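Long-range contacts in acyl-[acyl-carrier-protein]--UDP-N-acetylglucosamine O-acyltransferase (Acinetobacter baumannii, PDB 4E6U), which catalyses the transfer of an acyl chain from acyl carrier protein to UDP-N-acetylglucosamine, an early step of the lipopolysaccharide-synthesis pathway: residues W85-N90 against L110-S115; C98-G103 against T123-D128; C129-H134 against V147-H152. All coordinates share one frame; numbering follows the deposited sequence.

Overall arrangement
All three contacts join successive coils of one left-handed parallel beta-helix, the fold of hexapeptide-repeat acyltransferases. Contacts 1 and 3 lie in the same parallel sheet, where strands 85-88, 110-113, 130-131 and 148-149 are consecutive, and their centres are about 10 Å apart. Contact 2 belongs to another wall of the prism, in which strands 99-101 and 124-125 are neighbours; its centre is about 10 Å from that of contact 1 and about 13 Å from that of contact 3. Along the chain the segments of contacts 1 and 2 alternate, as expected of a solenoid, and contact 3 follows both. Only contact 2 meets a second subunit, where outward side chains of that wall join the interface.

Contact 1: residues W85-N90 against L110-S115; sequences WLEIGN and LTKIGS
Leu86 and Thr111 meet inside a left-handed parallel beta-helix, where strands 85-88 and 110-113 are equivalent rungs of adjacent coils. The strands run 10° from parallel, with axes 4.7 Å apart, and the backbone ladder is regular: Thr111 N donates to Trp85 O, Glu87 N to Thr111 O, and Ile113 N to Glu87 O. The inner face is the buried one. There Leu86 CD1 lies 3.7 Å from Thr111 CG2; the leucine has CG anti to the backbone N (chi1 169°), which carries its end toward the neighbouring strand. Ile88 and Ile113 lie side by side and point the same way. Leu100, from another wall of the prism, packs against Leu86 and Ile113, and Thr111 OG1 is bonded to His101 O and Asp128 N.

The outer face, with Trp85, Glu87, Leu110 and Lys112, is the solvent-accessible side, yet Glu87 still packs closely there: its extended side chain crosses that of Leu110 at about a right angle, CD 3.6 Å from Leu110 CD1. Its carboxylate is shared between two cations. OE2 pairs with Arg57 of the preceding coil, while in the modelled conformers Lys112 NZ, brought round by a bend at its last torsion, reaches OE1 at 3.0 Å on the anti side, tilted out of the carboxylate plane. Together they probably favour the charged acid. Beyond the strands, Gly89 N makes weak bonds to the carbonyls of Ile113 and Gly114, and then Asn90 N donates almost straight to Ser115 OG at 2.9 Å.

Contact 2: residues C98-G103 against T123-D128; sequences CSLHRG and THIAHD. With EDO (1,2-ethanediol), chain F.
Ser99 OG is gripped by two partners, His124 ND1 at 2.8 Å and a water at 2.6 Å; the same water makes a weak bond to Thr123 O. With chi1 at 50°, the hydroxyl sits between the serine's own backbone N and carbonyl carbon and meets the imidazole at its edge, near the ring plane. His124 has CG anti to the backbone N (chi1 175°), and this brings the ring across toward strand 99-101, where its edge meets His101. The two imidazoles form a T-shaped pair: the edge of His124 is directed at the face of His101, with centroids 5.0 Å apart and planes at 83°. The serine bond probably helps to fix the rotation of the edge-on ring, while His101 NE2 is bonded to Glu96 of the second subunit.

Beneath these groups the parallel ladder is intact. Ser99 N donates to Thr123 O, Ile125 N to Ser99 O, and His101 N to Ile125 O at 3.0 Å. Leu100 and Ile125 point the same way into the core, where their side chains lie alongside each other. Past the strand ends, His127 ND1 donates to Asp128 OD2 at 2.8 Å in a His-carboxylate pair, and Thr104 OG1 also bonds that oxygen. The opposite nitrogen, His127 NE2, is 2.7 Å from O1 of an ethanediol probably left from crystallisation.

The contact occupies one wall of the left-handed beta-helix: strand 69-70 continues the sheet beyond strand 99-101, Leu119 of strand 118-119 and Ile113 of strand 110-113 back the core side chains, and the histidine face packs against the second subunit.

Contact 3: residues C129-H134 against V147-H152; sequences CIVGDH and VHIGDH. With EDO (1,2-ethanediol), chain L.
His134 and His152 repeat one another a coil apart, their rings only 5° from parallel yet slid so far that they barely overlap. What covers the His152 ring is instead His134 CB, a CH-pi contact 3.6 Å from the centroid. The row of near-parallel rings continues in both directions, to His116 beside His134 and to Tyr170 beside His152, along the left-handed beta-helix.

Ile130 and His148 form a second CH-pi contact on the outer face: CD1 lies over the imidazole, 4.0 Å from its centroid and offset toward the rim. On the inner face, Val131 packs alongside Ile149. Ladder bonds run from Ile130 N to Val147 O, Ile149 N to Ile130 O and Gly132 N to Ile149 O. That last carbonyl also accepts, at 2.7 Å, from O2 of an ethanediol probably from the crystallisation liquor.

In the turn, Asp133 N donates to Asp151 OD1 at 2.8 Å, and His152 N to Asp133 O. Asp133 OD1 repeats the pattern one coil back by accepting from Ser115 N. The two carboxylates lie side by side, with Asp133 OD2 4.4 Å from Asp151 OD1; their backbone N-H donors probably offset part of that repulsion.

Contact 1: residues W85-N90 against L110-S115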
loop_
_atom_site.group_PDB
_atom_site.type_symbol
_atom_site.label_atom_id
_atom_site.label_comp_id
_atom_site.label_asym_id
_atom_site.label_seq_id
_atom_site.Cartn_x
_atom_site.Cartn_y
_atom_site.Cartn_z
ATOM N N TRP A 85 13.923 -6.501 20.392
ATOM C CA TRP A 85 14.973 -6.042 19.488
ATOM C C TRP A 85 14.645 -6.239 18.018
ATOM O O TRP A 85 13.791 -7.058 17.643
ATOM C CB TRP A 85 16.270 -6.803 19.813
ATOM C CG TRP A 85 16.823 -6.424 21.144
ATOM C CD1 TRP A 85 16.439 -6.911 22.372
ATOM C CD2 TRP A 85 17.845 -5.457 21.391
ATOM N NE1 TRP A 85 17.169 -6.299 23.363
ATOM C CE2 TRP A 85 18.043 -5.412 22.791
ATOM C CE3 TRP A 85 18.627 -4.638 20.563
ATOM C CZ2 TRP A 85 18.986 -4.556 23.387
ATOM C CZ3 TRP A 85 19.568 -3.783 21.162
ATOM C CH2 TRP A 85 19.730 -3.758 22.559
ATOM N N LEU A 86 15.366 -5.481 17.207
ATOM C CA LEU A 86 15.492 -5.688 15.777
ATOM C C LEU A 86 16.967 -5.834 15.437
ATOM O O LEU A 86 17.787 -5.051 15.917
ATOM C CB LEU A 86 14.888 -4.513 14.972
ATOM C CG LEU A 86 15.183 -4.460 13.460
ATOM C CD1 LEU A 86 14.541 -5.636 12.746
ATOM C CD2 LEU A 86 14.653 -3.154 12.871
ATOM N N GLU A 87 17.284 -6.812 14.598
ATOM C CA GLU A 87 18.617 -6.943 14.025
ATOM C C GLU A 87 18.563 -6.891 12.510
ATOM O O GLU A 87 17.700 -7.529 11.893
ATOM C CB GLU A 87 19.253 -8.271 14.486
ATOM C CG GLU A 87 19.709 -8.247 15.929
ATOM C CD GLU A 87 20.186 -9.591 16.442
ATOM O OE1 GLU A 87 20.134 -10.595 15.694
ATOM O OE2 GLU A 87 20.586 -9.621 17.626
ATOM N N ILE A 88 19.477 -6.136 11.915
ATOM C CA ILE A 88 19.630 -6.029 10.482
ATOM C C ILE A 88 21.090 -6.356 10.177
ATOM O O ILE A 88 21.980 -5.833 10.860
ATOM C CB ILE A 88 19.291 -4.587 10.028
ATOM C CG1 ILE A 88 17.792 -4.322 10.190
ATOM C CG2 ILE A 88 19.728 -4.332 8.597
ATOM C CD1 ILE A 88 17.428 -2.834 10.118
ATOM N N GLY A 89 21.325 -7.190 9.169
ATOM C CA GLY A 89 22.697 -7.582 8.788
ATOM C C GLY A 89 23.388 -6.534 7.942
ATOM O O GLY A 89 23.365 -5.334 8.274
ATOM N N ASN A 90 24.026 -6.976 6.866
ATOM C CA ASN A 90 24.900 -6.120 6.083
ATOM C C ASN A 90 24.389 -5.927 4.675
ATOM O O ASN A 90 23.715 -6.796 4.130
ATOM C CB ASN A 90 26.285 -6.769 5.983
ATOM C CG ASN A 90 26.822 -7.178 7.317
ATOM O OD1 ASN A 90 26.829 -6.414 8.268
ATOM N ND2 ASN A 90 27.296 -8.427 7.393
ATOM N N LEU A 110 12.762 -10.847 19.132
ATOM C CA LEU A 110 13.705 -10.466 18.075
ATOM C C LEU A 110 13.096 -10.565 16.688
ATOM O O LEU A 110 12.585 -11.604 16.274
ATOM C CB LEU A 110 14.970 -11.338 18.146
ATOM C CG LEU A 110 16.033 -11.101 17.070
ATOM C CD1 LEU A 110 16.663 -9.736 17.231
ATOM C CD2 LEU A 110 17.102 -12.207 17.139
ATOM N N THR A 111 13.139 -9.455 15.969
ATOM C CA THR A 111 12.932 -9.462 14.537
ATOM C C THR A 111 14.299 -9.419 13.908
ATOM O O THR A 111 15.149 -8.643 14.367
ATOM C CB THR A 111 12.158 -8.213 14.132
ATOM O OG1 THR A 111 10.940 -8.152 14.884
ATOM C CG2 THR A 111 11.862 -8.204 12.638
ATOM N N LYS A 112 14.540 -10.251 12.891
ATOM C CA LYS A 112 15.879 -10.380 12.314
ATOM C C LYS A 112 15.823 -10.385 10.810
ATOM O O LYS A 112 15.031 -11.126 10.222
ATOM C CB LYS A 112 16.579 -11.644 12.833
ATOM C CG LYS A 112 17.993 -11.816 12.322
ATOM C CD LYS A 112 18.725 -12.879 13.125
ATOM C CE LYS A 112 20.177 -13.004 12.680
ATOM N NZ LYS A 112 21.010 -11.816 13.068
ATOM N N ILE A 113 16.622 -9.530 10.183
ATOM C CA ILE A 113 16.812 -9.538 8.738
ATOM C C ILE A 113 18.301 -9.766 8.474
ATOM O O ILE A 113 19.146 -9.213 9.199
ATOM C CB ILE A 113 16.235 -8.229 8.039
ATOM C CG1 ILE A 113 17.301 -7.271 7.529
ATOM C CG2 ILE A 113 15.079 -7.598 8.848
ATOM C CD1 ILE A 113 16.756 -6.236 6.529
ATOM N N GLY A 114 18.604 -10.542 7.442
ATOM C CA GLY A 114 19.979 -10.854 7.103
ATOM C C GLY A 114 20.656 -9.792 6.272
ATOM O O GLY A 114 20.614 -8.597 6.624
ATOM N N SER A 115 21.281 -10.224 5.183
ATOM C CA SER A 115 22.156 -9.379 4.379
ATOM C C SER A 115 21.800 -9.389 2.902
ATOM O O SER A 115 21.200 -10.355 2.410
ATOM C CB SER A 115 23.619 -9.829 4.545
ATOM O OG SER A 115 24.018 -9.724 5.900
#

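Contact 2: residues C98-G103 against T123-D128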
loop_
_atom_site.group_PDB
_atom_site.type_symbol
_atom_site.label_atom_id
_atom_site.label_comp_id
_atom_site.label_asym_id
_atom_site.label_seq_id
_atom_site.Cartn_x
_atom_site.Cartn_y
_atom_site.Cartn_z
ATOM N N CYS A 98 9.508 2.324 4.369
ATOM C CA CYS A 98 9.483 1.002 5.007
ATOM C C CYS A 98 9.206 1.111 6.484
ATOM O O CYS A 98 9.422 2.166 7.110
ATOM C CB CYS A 98 10.806 0.262 4.806
ATOM S SG CYS A 98 11.072 -0.278 3.098
ATOM N N SER A 99 8.709 0.021 7.058
ATOM C CA SER A 99 8.510 -0.048 8.505
ATOM C C SER A 99 8.968 -1.419 8.961
ATOM O O SER A 99 8.515 -2.438 8.424
ATOM C CB SER A 99 7.060 0.246 8.911
ATOM O OG SER A 99 6.146 -0.534 8.160
ATOM N N LEU A 100 9.920 -1.428 9.886
ATOM C CA LEU A 100 10.503 -2.660 10.412
ATOM C C LEU A 100 10.311 -2.631 11.910
ATOM O O LEU A 100 10.788 -1.720 12.591
ATOM C CB LEU A 100 11.993 -2.782 10.060
ATOM C CG LEU A 100 12.284 -3.157 8.613
ATOM C CD1 LEU A 100 12.350 -1.899 7.756
ATOM C CD2 LEU A 100 13.590 -3.955 8.533
ATOM N N HIS A 101 9.600 -3.618 12.443
ATOM C CA HIS A 101 9.225 -3.591 13.852
ATOM C C HIS A 101 9.946 -4.618 14.702
ATOM O O HIS A 101 10.309 -5.673 14.213
ATOM C CB HIS A 101 7.717 -3.738 14.013
ATOM C CG HIS A 101 6.964 -2.540 13.547
ATOM N ND1 HIS A 101 5.597 -2.538 13.377
ATOM C CD2 HIS A 101 7.400 -1.309 13.181
ATOM C CE1 HIS A 101 5.220 -1.341 12.957
ATOM N NE2 HIS A 101 6.292 -0.573 12.841
ATOM N N ARG A 102 10.145 -4.257 15.965
ATOM C CA ARG A 102 10.847 -5.102 16.926
ATOM C C ARG A 102 9.978 -6.284 17.337
ATOM O O ARG A 102 8.783 -6.339 17.031
ATOM C CB ARG A 102 11.287 -4.262 18.120
ATOM C CG ARG A 102 12.170 -3.073 17.691
ATOM C CD ARG A 102 12.944 -2.460 18.841
ATOM N NE ARG A 102 12.120 -2.084 19.998
ATOM C CZ ARG A 102 11.740 -0.840 20.302
ATOM N NH1 ARG A 102 12.051 0.193 19.530
ATOM N NH2 ARG A 102 11.040 -0.617 21.411
ATOM N N GLY A 103 10.601 -7.250 18.016
ATOM C CA GLY A 103 9.904 -8.504 18.343
ATOM C C GLY A 103 8.981 -8.458 19.545
ATOM O O GLY A 103 8.705 -7.408 20.107
ATOM N N THR A 123 7.892 -1.418 2.227
ATOM C CA THR A 123 7.951 -2.810 2.734
ATOM C C THR A 123 7.737 -2.770 4.236
ATOM O O THR A 123 8.386 -1.994 4.947
ATOM C CB THR A 123 9.303 -3.488 2.439
ATOM O OG1 THR A 123 9.506 -3.533 1.026
ATOM C CG2 THR A 123 9.315 -4.931 2.978
ATOM N N HIS A 124 6.826 -3.600 4.728
ATOM C CA HIS A 124 6.609 -3.776 6.149
ATOM C C HIS A 124 7.105 -5.121 6.596
ATOM O O HIS A 124 6.685 -6.148 6.048
ATOM C CB HIS A 124 5.131 -3.674 6.497
ATOM C CG HIS A 124 4.842 -3.963 7.940
ATOM N ND1 HIS A 124 5.123 -3.059 8.935
ATOM C CD2 HIS A 124 4.301 -5.048 8.556
ATOM C CE1 HIS A 124 4.765 -3.567 10.105
ATOM N NE2 HIS A 124 4.258 -4.773 9.902
ATOM N N ILE A 125 7.991 -5.115 7.577
ATOM C CA ILE A 125 8.425 -6.343 8.247
ATOM C C ILE A 125 7.929 -6.299 9.683
ATOM O O ILE A 125 8.404 -5.509 10.500
ATOM C CB ILE A 125 9.967 -6.513 8.220
ATOM C CG1 ILE A 125 10.525 -6.435 6.794
ATOM C CG2 ILE A 125 10.396 -7.804 8.952
ATOM C CD1 ILE A 125 10.042 -7.495 5.839
ATOM N N ALA A 126 6.947 -7.139 9.996
ATOM C CA ALA A 126 6.330 -7.169 11.306
ATOM C C ALA A 126 7.203 -7.798 12.376
ATOM O O ALA A 126 8.196 -8.457 12.093
ATOM C CB ALA A 126 5.012 -7.945 11.229
ATOM N N HIS A 127 6.783 -7.585 13.620
ATOM C CA HIS A 127 7.402 -8.251 14.760
ATOM C C HIS A 127 7.695 -9.724 14.527
ATOM O O HIS A 127 6.864 -10.466 13.991
ATOM C CB HIS A 127 6.514 -8.096 15.999
ATOM C CG HIS A 127 5.140 -8.677 15.851
ATOM N ND1 HIS A 127 4.844 -9.979 16.208
ATOM C CD2 HIS A 127 3.984 -8.127 15.416
ATOM C CE1 HIS A 127 3.558 -10.206 15.978
ATOM N NE2 HIS A 127 3.013 -9.103 15.490
ATOM N N ASP A 128 8.888 -10.132 14.960
ATOM C CA ASP A 128 9.281 -11.548 15.057
ATOM C C ASP A 128 9.538 -12.223 13.729
ATOM O O ASP A 128 9.786 -13.432 13.675
ATOM C CB ASP A 128 8.264 -12.361 15.878
ATOM C CG ASP A 128 7.999 -11.752 17.232
ATOM O OD1 ASP A 128 8.976 -11.583 17.992
ATOM O OD2 ASP A 128 6.834 -11.382 17.526
HETATM C C1 EDO F . 0.298 -7.157 14.603
HETATM O O1 EDO F . 0.395 -8.515 15.060
HETATM C C2 EDO F . -0.060 -7.111 13.119
HETATM O O2 EDO F . 1.004 -7.697 12.351
HETATM O O HOH W 1 5.865 0.195 5.705
HETATM O O HOH W 2 4.539 -5.086 14.100
#

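Contact 3: residues C129-H134 against V147-H152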
loop_
_atom_site.group_PDB
_atom_site.type_symbol
_atom_site.label_atom_id
_atom_site.label_comp_id
_atom_site.label_asym_id
_atom_site.label_seq_id
_atom_site.Cartn_x
_atom_site.Cartn_y
_atom_site.Cartn_z
ATOM N N CYS A 129 9.523 -11.466 12.643
ATOM C CA CYS A 129 9.926 -12.058 11.384
ATOM C C CYS A 129 11.396 -12.424 11.412
ATOM O O CYS A 129 12.203 -11.793 12.130
ATOM C CB CYS A 129 9.678 -11.105 10.213
ATOM S SG CYS A 129 7.946 -10.922 9.801
ATOM N N ILE A 130 11.741 -13.441 10.634
ATOM C CA ILE A 130 13.129 -13.801 10.392
ATOM C C ILE A 130 13.283 -13.857 8.894
ATOM O O ILE A 130 12.584 -14.610 8.226
ATOM C CB ILE A 130 13.531 -15.158 11.039
ATOM C CG1 ILE A 130 13.309 -15.116 12.549
ATOM C CG2 ILE A 130 14.994 -15.502 10.680
ATOM C CD1 ILE A 130 13.586 -16.462 13.250
ATOM N N VAL A 131 14.154 -13.021 8.354
ATOM C CA VAL A 131 14.368 -12.919 6.931
ATOM C C VAL A 131 15.827 -13.200 6.675
ATOM O O VAL A 131 16.675 -12.657 7.379
ATOM C CB VAL A 131 14.056 -11.471 6.433
ATOM C CG1 VAL A 131 14.459 -11.250 4.974
ATOM C CG2 VAL A 131 12.577 -11.101 6.661
ATOM N N GLY A 132 16.110 -14.023 5.674
ATOM C CA GLY A 132 17.480 -14.407 5.338
ATOM C C GLY A 132 18.196 -13.391 4.465
ATOM O O GLY A 132 18.126 -12.173 4.719
ATOM N N ASP A 133 18.880 -13.880 3.434
ATOM C CA ASP A 133 19.769 -13.065 2.614
ATOM C C ASP A 133 19.311 -13.023 1.172
ATOM O O ASP A 133 18.653 -13.959 0.694
ATOM C CB ASP A 133 21.176 -13.682 2.596
ATOM C CG ASP A 133 21.798 -13.777 3.961
ATOM O OD1 ASP A 133 21.425 -13.047 4.903
ATOM O OD2 ASP A 133 22.724 -14.623 4.108
ATOM N N HIS A 134 19.685 -11.966 0.445
ATOM C CA HIS A 134 19.494 -11.880 -1.010
ATOM C C HIS A 134 18.037 -11.908 -1.456
ATOM O O HIS A 134 17.721 -12.355 -2.568
ATOM C CB HIS A 134 20.308 -12.966 -1.771
ATOM C CG HIS A 134 21.787 -12.880 -1.547
ATOM N ND1 HIS A 134 22.583 -11.945 -2.177
ATOM C CD2 HIS A 134 22.615 -13.621 -0.773
ATOM C CE1 HIS A 134 23.837 -12.108 -1.785
ATOM N NE2 HIS A 134 23.881 -13.117 -0.937
ATOM N N VAL A 147 6.650 -14.305 10.492
ATOM C CA VAL A 147 6.913 -14.918 9.200
ATOM C C VAL A 147 8.398 -15.210 9.032
ATOM O O VAL A 147 9.259 -14.384 9.398
ATOM C CB VAL A 147 6.393 -14.011 8.028
ATOM C CG1 VAL A 147 6.895 -14.478 6.664
ATOM C CG2 VAL A 147 4.880 -13.967 8.037
ATOM N N HIS A 148 8.725 -16.379 8.488
ATOM C CA HIS A 148 10.109 -16.722 8.211
ATOM C C HIS A 148 10.321 -16.791 6.710
ATOM O O HIS A 148 9.631 -17.543 6.019
ATOM C CB HIS A 148 10.500 -18.052 8.890
ATOM C CG HIS A 148 10.432 -18.017 10.389
ATOM N ND1 HIS A 148 10.664 -19.135 11.168
ATOM C CD2 HIS A 148 10.162 -17.011 11.258
ATOM C CE1 HIS A 148 10.523 -18.819 12.443
ATOM N NE2 HIS A 148 10.223 -17.535 12.527
ATOM N N ILE A 149 11.257 -15.986 6.210
ATOM C CA ILE A 149 11.628 -15.926 4.799
ATOM C C ILE A 149 13.073 -16.407 4.684
ATOM O O ILE A 149 13.949 -15.991 5.459
ATOM C CB ILE A 149 11.491 -14.485 4.230
ATOM C CG1 ILE A 149 10.181 -13.799 4.676
ATOM C CG2 ILE A 149 11.714 -14.476 2.723
ATOM C CD1 ILE A 149 9.003 -13.950 3.720
ATOM N N GLY A 150 13.314 -17.285 3.712
ATOM C CA GLY A 150 14.644 -17.847 3.483
ATOM C C GLY A 150 15.546 -16.905 2.710
ATOM O O GLY A 150 15.620 -15.713 3.037
ATOM N N ASP A 151 16.246 -17.434 1.714
ATOM C CA ASP A 151 17.194 -16.682 0.894
ATOM C C ASP A 151 16.760 -16.662 -0.553
ATOM O O ASP A 151 16.099 -17.602 -1.032
ATOM C CB ASP A 151 18.590 -17.327 0.929
ATOM C CG ASP A 151 19.115 -17.544 2.335
ATOM O OD1 ASP A 151 18.919 -16.719 3.233
ATOM O OD2 ASP A 151 19.758 -18.600 2.570
ATOM N N HIS A 152 17.137 -15.618 -1.281
ATOM C CA HIS A 152 16.890 -15.563 -2.727
ATOM C C HIS A 152 15.415 -15.645 -3.098
ATOM O O HIS A 152 15.053 -16.170 -4.150
ATOM C CB HIS A 152 17.701 -16.659 -3.441
ATOM C CG HIS A 152 19.172 -16.453 -3.344
ATOM N ND1 HIS A 152 19.839 -15.527 -4.114
ATOM C CD2 HIS A 152 20.103 -17.035 -2.556
ATOM C CE1 HIS A 152 21.126 -15.555 -3.809
ATOM N NE2 HIS A 152 21.309 -16.452 -2.861
HETATM C C1 EDO L . 14.381 -19.262 7.779
HETATM O O1 EDO L . 14.103 -19.576 6.405
HETATM C C2 EDO L . 14.579 -17.758 7.953
HETATM O O2 EDO L . 15.657 -17.296 7.122
#